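Local coordinates for peptide-binding protein (Photobacterium damsela subsp. piscicida, PDB 6SQX) that cleaves the peptidoglycan of potentially competing bacteria as a secreted NlpC/P60 cysteine endopeptidase that also carries an SH3 domain of the SH3b1 type, at residues A[56-60]-A[333-338]; A[125-131]-A[190-195]; A[350-356]-A[468-473]. All coordinates share one frame; numbering follows the deposited sequence. Where two conformers were deposited one is given.

In the fold
The three contacts lie in different parts of the chain. Interaction 1 sets helix 50-64 against the turn that ends helix 326-334, thereby closing a loop of 272 residues; interaction 2 is nested in that loop and pairs helix 118-126 with the end of strand 186-192 in the SH3b1 domain. Interaction 3 follows in series, joining edge strand 353-355 to strand 467-472 in the NlpC/P60 sheet. Interactions 1 and 3 have centres 19 Å apart and touch through Met56 CE and Leu473 O. Interaction 2 is remote, its centre 34 Å and 39 Å from those of interactions 1 and 3. N-terminal helices thus pack on both the SH3b1 and NlpC/P60 regions.

Interaction 1: residues A[56-60]-A[333-338]; sequences MNEYF and STFGIW
A Schellman motif closes helix 326-334 of the NlpC/P60 domain, and helix 50-64 docks on it through Asn57 and Phe60. At Gly336 the chain turns to positive phi (68°), and the carboxamide of Asn57 grips the carbonyls of this turn. Asn57 ND2 donates to Gly336 O at 2.8 Å, approaching from above the carbonyl plane, and, along a more bent path, to Phe335 O at 3.2 Å, where it lies in the carbonyl plane on a lone pair. Both acceptors lie close to the amide plane of Asn57, so the pair of bonds fixes the rotation of that group.

Phe60 has CG anti to the backbone N (chi1 -177°), which carries its ring across the turn. Gly336 CA sits over one ring face, 4.2 Å from the centroid, as a CH-pi contact. The indole of Trp338 directs its edge toward the Phe60 ring in an offset edge-to-face pair, planes 71° apart, while Trp338 CB touches Phe60 CD2 at 3.6 Å. Trp338 NE1, in the same five-membered ring, donates to Gln204 OE1. Met56 runs extended beside Ile337, both pointing the same way, its SD 3.7 Å from Ile337 CD1. One water bridges the two backbones, donating to Met56 O and accepting from Trp338 N, at 2.8 Å from each atom.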
loop_
_atom_site.group_PDB
_atom_site.type_symbol
_atom_site.label_atom_id
_atom_site.label_comp_id
_atom_site.label_asym_id
_atom_site.label_seq_id
_atom_site.Cartn_x
_atom_site.Cartn_y
_atom_site.Cartn_z
ATOM N N MET A 56 13.558 -0.179 -14.266
ATOM C CA MET A 56 12.535 -0.066 -13.232
ATOM C C MET A 56 12.358 1.386 -12.791
ATOM O O MET A 56 11.231 1.837 -12.537
ATOM C CB MET A 56 12.917 -0.928 -12.014
ATOM C CG MET A 56 12.839 -2.421 -12.278
ATOM S SD MET A 56 13.534 -3.302 -10.896
ATOM C CE MET A 56 12.963 -4.962 -11.241
ATOM N N ASN A 57 13.471 2.122 -12.659
ATOM C CA ASN A 57 13.376 3.508 -12.201
ATOM C C ASN A 57 12.698 4.385 -13.258
ATOM O O ASN A 57 11.930 5.286 -12.912
ATOM C CB ASN A 57 14.765 4.082 -11.904
ATOM C CG ASN A 57 15.451 3.502 -10.664
ATOM O OD1 ASN A 57 16.685 3.671 -10.548
ATOM N ND2 ASN A 57 14.696 2.851 -9.746
ATOM N N GLU A 58 12.966 4.135 -14.552
ATOM C CA GLU A 58 12.267 4.882 -15.598
ATOM C C GLU A 58 10.769 4.606 -15.550
ATOM O O GLU A 58 9.943 5.529 -15.666
ATOM C CB GLU A 58 12.850 4.530 -16.966
ATOM C CG GLU A 58 14.203 5.183 -17.181
ATOM C CD GLU A 58 14.849 4.754 -18.472
ATOM O OE1 GLU A 58 14.119 4.185 -19.326
ATOM O OE2 GLU A 58 16.068 4.994 -18.639
ATOM N N TYR A 59 10.391 3.342 -15.363
ATOM C CA TYR A 59 8.974 3.028 -15.245
ATOM C C TYR A 59 8.375 3.729 -14.038
ATOM O O TYR A 59 7.310 4.341 -14.135
ATOM C CB TYR A 59 8.762 1.513 -15.181
ATOM C CG TYR A 59 7.337 1.064 -15.052
ATOM C CD1 TYR A 59 6.428 1.274 -16.077
ATOM C CD2 TYR A 59 6.890 0.402 -13.900
ATOM C CE1 TYR A 59 5.117 0.840 -15.973
ATOM C CE2 TYR A 59 5.576 -0.036 -13.777
ATOM C CZ TYR A 59 4.677 0.190 -14.822
ATOM O OH TYR A 59 3.377 -0.240 -14.707
ATOM N N PHE A 60 9.072 3.674 -12.882
ATOM C CA PHE A 60 8.599 4.384 -11.697
ATOM C C PHE A 60 8.318 5.859 -11.997
ATOM O O PHE A 60 7.271 6.392 -11.610
ATOM C CB PHE A 60 9.592 4.226 -10.528
ATOM C CG PHE A 60 9.129 4.872 -9.258
ATOM C CD1 PHE A 60 9.237 6.253 -9.080
ATOM C CD2 PHE A 60 8.585 4.097 -8.233
ATOM C CE1 PHE A 60 8.750 6.862 -7.924
ATOM C CE2 PHE A 60 8.115 4.694 -7.068
ATOM C CZ PHE A 60 8.205 6.091 -6.915
ATOM N N SER A 333 8.909 1.477 -3.277
ATOM C CA SER A 333 8.990 2.877 -3.697
ATOM C C SER A 333 10.310 3.511 -3.276
ATOM O O SER A 333 10.849 4.355 -3.994
ATOM C CB SER A 333 7.795 3.699 -3.195
ATOM O OG SER A 333 7.840 3.891 -1.770
ATOM N N THR A 334 10.831 3.121 -2.104
ATOM C CA THR A 334 12.112 3.646 -1.610
ATOM C C THR A 334 13.253 3.383 -2.589
ATOM O O THR A 334 14.226 4.155 -2.658
ATOM C CB THR A 334 12.400 2.930 -0.290
ATOM O OG1 THR A 334 11.383 3.334 0.629
ATOM C CG2 THR A 334 13.765 3.270 0.304
ATOM N N PHE A 335 13.133 2.312 -3.371
ATOM C CA PHE A 335 14.117 1.876 -4.349
ATOM C C PHE A 335 13.764 2.324 -5.775
ATOM O O PHE A 335 14.438 1.899 -6.727
ATOM C CB PHE A 335 14.247 0.351 -4.266
ATOM C CG PHE A 335 14.732 -0.109 -2.921
ATOM C CD1 PHE A 335 16.104 -0.061 -2.627
ATOM C CD2 PHE A 335 13.829 -0.522 -1.954
ATOM C CE1 PHE A 335 16.565 -0.443 -1.376
ATOM C CE2 PHE A 335 14.286 -0.922 -0.688
ATOM C CZ PHE A 335 15.659 -0.842 -0.398
ATOM N N GLY A 336 12.694 3.115 -5.938
ATOM C CA GLY A 336 12.284 3.481 -7.289
ATOM C C GLY A 336 11.739 2.330 -8.107
ATOM O O GLY A 336 11.961 2.287 -9.322
ATOM N N ILE A 337 11.019 1.411 -7.469
ATOM C CA ILE A 337 10.371 0.294 -8.136
ATOM C C ILE A 337 8.896 0.462 -7.856
ATOM O O ILE A 337 8.496 0.572 -6.689
ATOM C CB ILE A 337 10.887 -1.046 -7.602
ATOM C CG1 ILE A 337 12.387 -1.173 -7.910
ATOM C CG2 ILE A 337 10.080 -2.186 -8.210
ATOM C CD1 ILE A 337 13.033 -2.423 -7.297
ATOM N N TRP A 338 8.088 0.574 -8.925
ATOM C CA TRP A 338 6.695 0.990 -8.796
ATOM C C TRP A 338 5.798 -0.234 -8.840
ATOM O O TRP A 338 5.839 -0.992 -9.825
ATOM C CB TRP A 338 6.298 1.908 -9.961
ATOM C CG TRP A 338 5.011 2.650 -9.714
ATOM C CD1 TRP A 338 4.864 3.860 -9.069
ATOM C CD2 TRP A 338 3.684 2.231 -10.095
ATOM N NE1 TRP A 338 3.535 4.212 -9.035
ATOM C CE2 TRP A 338 2.789 3.223 -9.646
ATOM C CE3 TRP A 338 3.176 1.118 -10.787
ATOM C CZ2 TRP A 338 1.411 3.138 -9.846
ATOM C CZ3 TRP A 338 1.797 1.035 -11.002
ATOM C CH2 TRP A 338 0.929 2.033 -10.530
HETATM O O HOH W 1 9.332 0.073 -11.371
#

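Interaction 2: residues A[125-131]-A[190-195]; sequences NMNLKSF and IHMSTD
His191 reaches from the end of strand 186-192 into the turn that follows helix 118-126. Its CB lies 4.1 Å from Phe131 CD2, and with CG anti to the backbone N (chi1 -171°) the imidazole extends into that turn. Phe131 CD2 comes over one face of the imidazole, although the two rings are oblique, with planes 37° apart. His191 ND1 accepts a hydrogen bond from Asn133 N. CE1 meets Ser130 OG at the ring edge, 3.2 Å away. At the tip, NE2 donates to Met126 O at 2.8 Å, close to the ring plane, and weakly to Asn127 O, which also accepts from Ser130 N and OG. With both ring nitrogens bonded, the imidazole's rotation is fixed.

Farther along, Thr194 N donates to Asn125 O at 2.8 Å, and Asp195 N to Asn125 OD1 at 2.9 Å. The Asn125 amide stands almost perpendicular to the Asp195 carboxylate (81°), with a weak bond from ND2 to OD1. Ile190 and His191 both face Leu200 of the adjacent strand, a classic beta bulge at the end of an SH3b1 strand.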
loop_
_atom_site.group_PDB
_atom_site.type_symbol
_atom_site.label_atom_id
_atom_site.label_comp_id
_atom_site.label_asym_id
_atom_site.label_seq_id
_atom_site.Cartn_x
_atom_site.Cartn_y
_atom_site.Cartn_z
ATOM N N ASN A 125 -23.074 16.483 -0.371
ATOM C CA ASN A 125 -21.816 17.223 -0.286
ATOM C C ASN A 125 -20.884 16.896 -1.449
ATOM O O ASN A 125 -20.054 17.733 -1.835
ATOM C CB ASN A 125 -21.146 16.878 1.039
ATOM C CG ASN A 125 -20.090 17.896 1.466
ATOM O OD1 ASN A 125 -20.181 19.091 1.148
ATOM N ND2 ASN A 125 -19.092 17.425 2.218
ATOM N N MET A 126 -20.978 15.678 -1.998
ATOM C CA MET A 126 -20.166 15.323 -3.159
ATOM C C MET A 126 -20.533 16.149 -4.382
ATOM O O MET A 126 -19.681 16.368 -5.250
ATOM C CB MET A 126 -20.294 13.828 -3.475
ATOM C CG MET A 126 -19.668 12.970 -2.389
ATOM S SD MET A 126 -20.124 11.232 -2.529
ATOM C CE MET A 126 -19.201 10.687 -3.969
ATOM N N ASN A 127 -21.790 16.582 -4.481
ATOM C CA ASN A 127 -22.248 17.490 -5.543
ATOM C C ASN A 127 -21.783 17.035 -6.929
ATOM O O ASN A 127 -21.147 17.784 -7.678
ATOM C CB ASN A 127 -21.817 18.928 -5.252
ATOM C CG ASN A 127 -22.386 19.925 -6.260
ATOM O OD1 ASN A 127 -23.470 19.720 -6.813
ATOM N ND2 ASN A 127 -21.640 20.984 -6.526
ATOM N N LEU A 128 -22.093 15.780 -7.271
ATOM C CA LEU A 128 -21.641 15.207 -8.542
ATOM C C LEU A 128 -22.319 15.802 -9.766
ATOM O O LEU A 128 -21.813 15.606 -10.881
ATOM C CB LEU A 128 -21.826 13.680 -8.551
ATOM C CG LEU A 128 -20.978 12.930 -7.533
ATOM C CD1 LEU A 128 -21.223 11.428 -7.623
ATOM C CD2 LEU A 128 -19.503 13.282 -7.777
ATOM N N LYS A 129 -23.416 16.529 -9.592
ATOM C CA LYS A 129 -24.018 17.166 -10.755
ATOM C C LYS A 129 -23.066 18.167 -11.408
ATOM O O LYS A 129 -23.210 18.464 -12.604
ATOM C CB LYS A 129 -25.367 17.802 -10.396
ATOM C CG LYS A 129 -25.268 18.933 -9.383
ATOM C CD LYS A 129 -26.612 19.658 -9.246
ATOM C CE LYS A 129 -26.480 20.946 -8.433
ATOM N NZ LYS A 129 -26.273 20.701 -6.975
ATOM N N SER A 130 -22.104 18.694 -10.662
ATOM C CA SER A 130 -21.139 19.651 -11.190
ATOM C C SER A 130 -19.803 19.008 -11.576
ATOM O O SER A 130 -18.845 19.725 -11.862
ATOM C CB SER A 130 -20.908 20.779 -10.176
ATOM O OG SER A 130 -20.225 20.301 -9.026
ATOM N N PHE A 131 -19.734 17.686 -11.627
ATOM C CA PHE A 131 -18.468 16.996 -11.832
ATOM C C PHE A 131 -17.926 17.231 -13.242
ATOM O O PHE A 131 -18.679 17.137 -14.222
ATOM C CB PHE A 131 -18.671 15.488 -11.648
ATOM C CG PHE A 131 -17.393 14.675 -11.824
ATOM C CD1 PHE A 131 -16.985 14.259 -13.092
ATOM C CD2 PHE A 131 -16.570 14.371 -10.728
ATOM C CE1 PHE A 131 -15.800 13.548 -13.277
ATOM C CE2 PHE A 131 -15.406 13.644 -10.914
ATOM C CZ PHE A 131 -15.005 13.231 -12.177
ATOM N N ILE A 190 -9.528 16.844 -8.745
ATOM C CA ILE A 190 -10.648 16.519 -9.625
ATOM C C ILE A 190 -11.888 17.343 -9.301
ATOM O O ILE A 190 -12.484 17.961 -10.192
ATOM C CB ILE A 190 -10.966 15.010 -9.582
ATOM C CG1 ILE A 190 -9.747 14.175 -9.963
ATOM C CG2 ILE A 190 -12.169 14.677 -10.509
ATOM C CD1 ILE A 190 -9.835 12.748 -9.396
ATOM N N HIS A 191 -12.307 17.352 -8.035
ATOM C CA HIS A 191 -13.639 17.829 -7.688
ATOM C C HIS A 191 -13.637 18.173 -6.209
ATOM O O HIS A 191 -12.981 17.495 -5.418
ATOM C CB HIS A 191 -14.637 16.696 -7.985
ATOM C CG HIS A 191 -16.079 17.098 -7.893
ATOM N ND1 HIS A 191 -16.713 17.818 -8.882
ATOM C CD2 HIS A 191 -17.015 16.865 -6.937
ATOM C CE1 HIS A 191 -17.968 18.027 -8.536
ATOM N NE2 HIS A 191 -18.186 17.450 -7.367
ATOM N N MET A 192 -14.347 19.219 -5.824
ATOM C CA MET A 192 -14.365 19.662 -4.433
ATOM C C MET A 192 -15.778 19.537 -3.869
ATOM O O MET A 192 -16.763 19.818 -4.569
ATOM C CB MET A 192 -13.843 21.119 -4.315
ATOM C CG MET A 192 -13.755 21.685 -2.890
ATOM S SD MET A 192 -12.682 23.147 -2.757
ATOM C CE MET A 192 -13.137 24.005 -4.247
ATOM N N SER A 193 -15.881 19.122 -2.606
ATOM C CA SER A 193 -17.168 19.008 -1.933
ATOM C C SER A 193 -17.832 20.383 -1.777
ATOM O O SER A 193 -17.185 21.434 -1.851
ATOM C CB SER A 193 -16.989 18.333 -0.573
ATOM O OG SER A 193 -16.153 19.129 0.252
ATOM N N THR A 194 -19.151 20.364 -1.566
ATOM C CA THR A 194 -19.878 21.625 -1.438
ATOM C C THR A 194 -19.371 22.443 -0.255
ATOM O O THR A 194 -19.243 23.673 -0.355
ATOM C CB THR A 194 -21.381 21.370 -1.326
ATOM O OG1 THR A 194 -21.823 20.636 -2.479
ATOM C CG2 THR A 194 -22.169 22.688 -1.221
ATOM N N ASP A 195 -19.059 21.779 0.869
ATOM C CA ASP A 195 -18.547 22.494 2.032
ATOM C C ASP A 195 -17.070 22.836 1.917
ATOM O O ASP A 195 -16.514 23.437 2.844
ATOM C CB ASP A 195 -18.868 21.748 3.343
ATOM C CG ASP A 195 -18.141 20.407 3.473
ATOM O OD1 ASP A 195 -17.293 20.061 2.620
ATOM O OD2 ASP A 195 -18.445 19.683 4.445
#

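Interaction 3: residues A[350-356]-A[468-473]; sequences AGQIYSM and FNTTLL. With EDO (1,2-ethanediol), chain F.
Strand 353-355 runs antiparallel to strand 467-472, the short axes at 156° and 4.7 Å apart at closest. Tyr354 and Thr470 form a hydrogen-bonded pair, Tyr354 N to Thr470 O at 2.9 Å and Thr470 N to Tyr354 O at 3.0 Å. Met356 N donates to Phe468 O at 2.8 Å, and Ser355 faces Asn469 as a non-hydrogen-bonded pair. At the other end the ladder opens: a water accepts from Gln352 N and donates to Leu472 O, which Gly351 CA also meets in a CA-H...O contact.

Met356 bends at chi3 (-88°), which brings CE to the edge of the Phe468 ring, 3.6 Å from CD1, in apolar contact. Met356 SD lies 5.0 Å from the Phe468 centroid, obliquely (71° off the ring normal), a Met-aromatic contact. CE also presses tightly on Thr470 CG2 at 3.4 Å. Ile353 CD1 touches Asn469 CG; Asn469 ND2 is hydrogen-bonded to Ser385 OG of the next strand. Beyond Gly351, Ala350 CB packs on Leu473 CD2, and O2 of 1,2-ethanediol, probably from the crystallisation liquor, donates to Ala350 O at 2.7 Å. Strand 353-355 is an outermost strand of the six-stranded antiparallel sheet of the NlpC/P60 domain, a papain-like fold.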
loop_
_atom_site.group_PDB
_atom_site.type_symbol
_atom_site.label_atom_id
_atom_site.label_comp_id
_atom_site.label_asym_id
_atom_site.label_seq_id
_atom_site.Cartn_x
_atom_site.Cartn_y
_atom_site.Cartn_z
ATOM N N ALA A 350 2.344 -6.241 -12.094
ATOM C CA ALA A 350 3.743 -5.974 -11.809
ATOM C C ALA A 350 4.683 -6.919 -12.549
ATOM O O ALA A 350 5.905 -6.708 -12.534
ATOM C CB ALA A 350 4.002 -6.037 -10.294
ATOM N N GLY A 351 4.143 -7.959 -13.159
ATOM C CA GLY A 351 4.930 -8.925 -13.902
ATOM C C GLY A 351 3.973 -9.917 -14.516
ATOM O O GLY A 351 2.763 -9.749 -14.414
ATOM N N GLN A 352 4.529 -10.948 -15.157
ATOM C CA GLN A 352 3.732 -12.032 -15.728
ATOM C C GLN A 352 3.306 -12.977 -14.605
ATOM O O GLN A 352 4.145 -13.661 -14.012
ATOM C CB GLN A 352 4.586 -12.777 -16.748
ATOM C CG GLN A 352 4.008 -14.083 -17.174
ATOM C CD GLN A 352 2.725 -13.906 -17.930
ATOM O OE1 GLN A 352 2.714 -13.309 -19.012
ATOM N NE2 GLN A 352 1.627 -14.438 -17.376
ATOM N N ILE A 353 2.003 -13.036 -14.326
ATOM C CA ILE A 353 1.511 -13.896 -13.255
ATOM C C ILE A 353 1.657 -15.358 -13.657
ATOM O O ILE A 353 1.472 -15.733 -14.825
ATOM C CB ILE A 353 0.054 -13.556 -12.903
ATOM C CG1 ILE A 353 -0.330 -14.185 -11.562
ATOM C CG2 ILE A 353 -0.927 -14.007 -14.008
ATOM C CD1 ILE A 353 -1.643 -13.643 -11.014
ATOM N N TYR A 354 2.010 -16.194 -12.691
ATOM C CA TYR A 354 2.051 -17.641 -12.845
ATOM C C TYR A 354 1.071 -18.216 -11.835
ATOM O O TYR A 354 1.336 -18.195 -10.622
ATOM C CB TYR A 354 3.465 -18.166 -12.604
ATOM C CG TYR A 354 3.556 -19.663 -12.683
ATOM C CD1 TYR A 354 3.255 -20.337 -13.863
ATOM C CD2 TYR A 354 3.937 -20.412 -11.577
ATOM C CE1 TYR A 354 3.330 -21.707 -13.930
ATOM C CE2 TYR A 354 4.021 -21.795 -11.641
ATOM C CZ TYR A 354 3.705 -22.434 -12.818
ATOM O OH TYR A 354 3.793 -23.806 -12.900
ATOM N N SER A 355 -0.056 -18.728 -12.322
ATOM C CA SER A 355 -1.093 -19.279 -11.460
ATOM C C SER A 355 -0.839 -20.758 -11.183
ATOM O O SER A 355 -0.637 -21.558 -12.106
ATOM C CB SER A 355 -2.475 -19.109 -12.092
ATOM O OG SER A 355 -3.428 -19.960 -11.460
ATOM N N MET A 356 -0.897 -21.125 -9.907
ATOM C CA MET A 356 -0.754 -22.505 -9.460
ATOM C C MET A 356 -2.093 -23.073 -9.005
ATOM O O MET A 356 -2.142 -24.002 -8.197
ATOM C CB MET A 356 0.304 -22.593 -8.359
ATOM C CG MET A 356 1.715 -22.497 -8.907
ATOM S SD MET A 356 2.972 -22.197 -7.659
ATOM C CE MET A 356 2.925 -20.412 -7.649
ATOM N N PHE A 468 -3.470 -19.169 -6.002
ATOM C CA PHE A 468 -2.111 -19.164 -5.469
ATOM C C PHE A 468 -1.201 -18.867 -6.648
ATOM O O PHE A 468 -1.227 -19.601 -7.640
ATOM C CB PHE A 468 -1.828 -20.555 -4.878
ATOM C CG PHE A 468 -0.516 -20.672 -4.129
ATOM C CD1 PHE A 468 0.706 -20.695 -4.798
ATOM C CD2 PHE A 468 -0.516 -20.789 -2.756
ATOM C CE1 PHE A 468 1.905 -20.816 -4.099
ATOM C CE2 PHE A 468 0.677 -20.900 -2.042
ATOM C CZ PHE A 468 1.890 -20.900 -2.704
ATOM N N ASN A 469 -0.435 -17.789 -6.580
ATOM C CA ASN A 469 0.271 -17.292 -7.760
ATOM C C ASN A 469 1.635 -16.770 -7.357
ATOM O O ASN A 469 1.831 -16.336 -6.232
ATOM C CB ASN A 469 -0.432 -16.100 -8.434
ATOM C CG ASN A 469 -1.932 -16.268 -8.505
ATOM O OD1 ASN A 469 -2.433 -17.065 -9.304
ATOM N ND2 ASN A 469 -2.666 -15.546 -7.665
ATOM N N THR A 470 2.570 -16.783 -8.289
ATOM C CA THR A 470 3.821 -16.061 -8.149
ATOM C C THR A 470 3.953 -15.072 -9.297
ATOM O O THR A 470 3.539 -15.364 -10.433
ATOM C CB THR A 470 5.055 -16.992 -8.128
ATOM O OG1 THR A 470 5.064 -17.808 -9.303
ATOM C CG2 THR A 470 5.051 -17.871 -6.873
ATOM N N THR A 471 4.541 -13.913 -9.016
ATOM C CA THR A 471 4.760 -12.876 -10.024
ATOM C C THR A 471 6.181 -12.346 -9.864
ATOM O O THR A 471 6.498 -11.719 -8.849
ATOM C CB THR A 471 3.738 -11.742 -9.849
ATOM O OG1 THR A 471 2.401 -12.275 -9.815
ATOM C CG2 THR A 471 3.887 -10.685 -10.965
ATOM N N LEU A 472 7.035 -12.557 -10.856
ATOM C CA LEU A 472 8.368 -11.963 -10.828
ATOM C C LEU A 472 8.274 -10.469 -11.100
ATOM O O LEU A 472 7.540 -10.041 -11.989
ATOM C CB LEU A 472 9.204 -12.564 -11.959
ATOM C CG LEU A 472 9.681 -13.988 -11.800
ATOM C CD1 LEU A 472 10.512 -14.385 -13.050
ATOM C CD2 LEU A 472 10.490 -14.095 -10.544
ATOM N N LEU A 473 9.083 -9.673 -10.404
ATOM C CA LEU A 473 9.141 -8.242 -10.652
ATOM C C LEU A 473 10.213 -7.858 -11.662
ATOM O O LEU A 473 10.162 -6.753 -12.212
ATOM C CB LEU A 473 9.434 -7.496 -9.353
ATOM C CG LEU A 473 8.403 -7.704 -8.253
ATOM C CD1 LEU A 473 8.837 -6.883 -7.047
ATOM C CD2 LEU A 473 7.004 -7.257 -8.718
HETATM C C1 EDO F . 9.203 -3.665 -12.081
HETATM O O1 EDO F . 9.176 -2.379 -12.709
HETATM C C2 EDO F . 7.915 -3.904 -11.316
HETATM O O2 EDO F . 6.829 -4.182 -12.217
HETATM O O HOH W 2 7.364 -11.037 -15.050
HETATM O O HOH W 3 6.289 -14.158 -13.047
HETATM O O HOH W 4 -4.473 -18.851 -9.108
#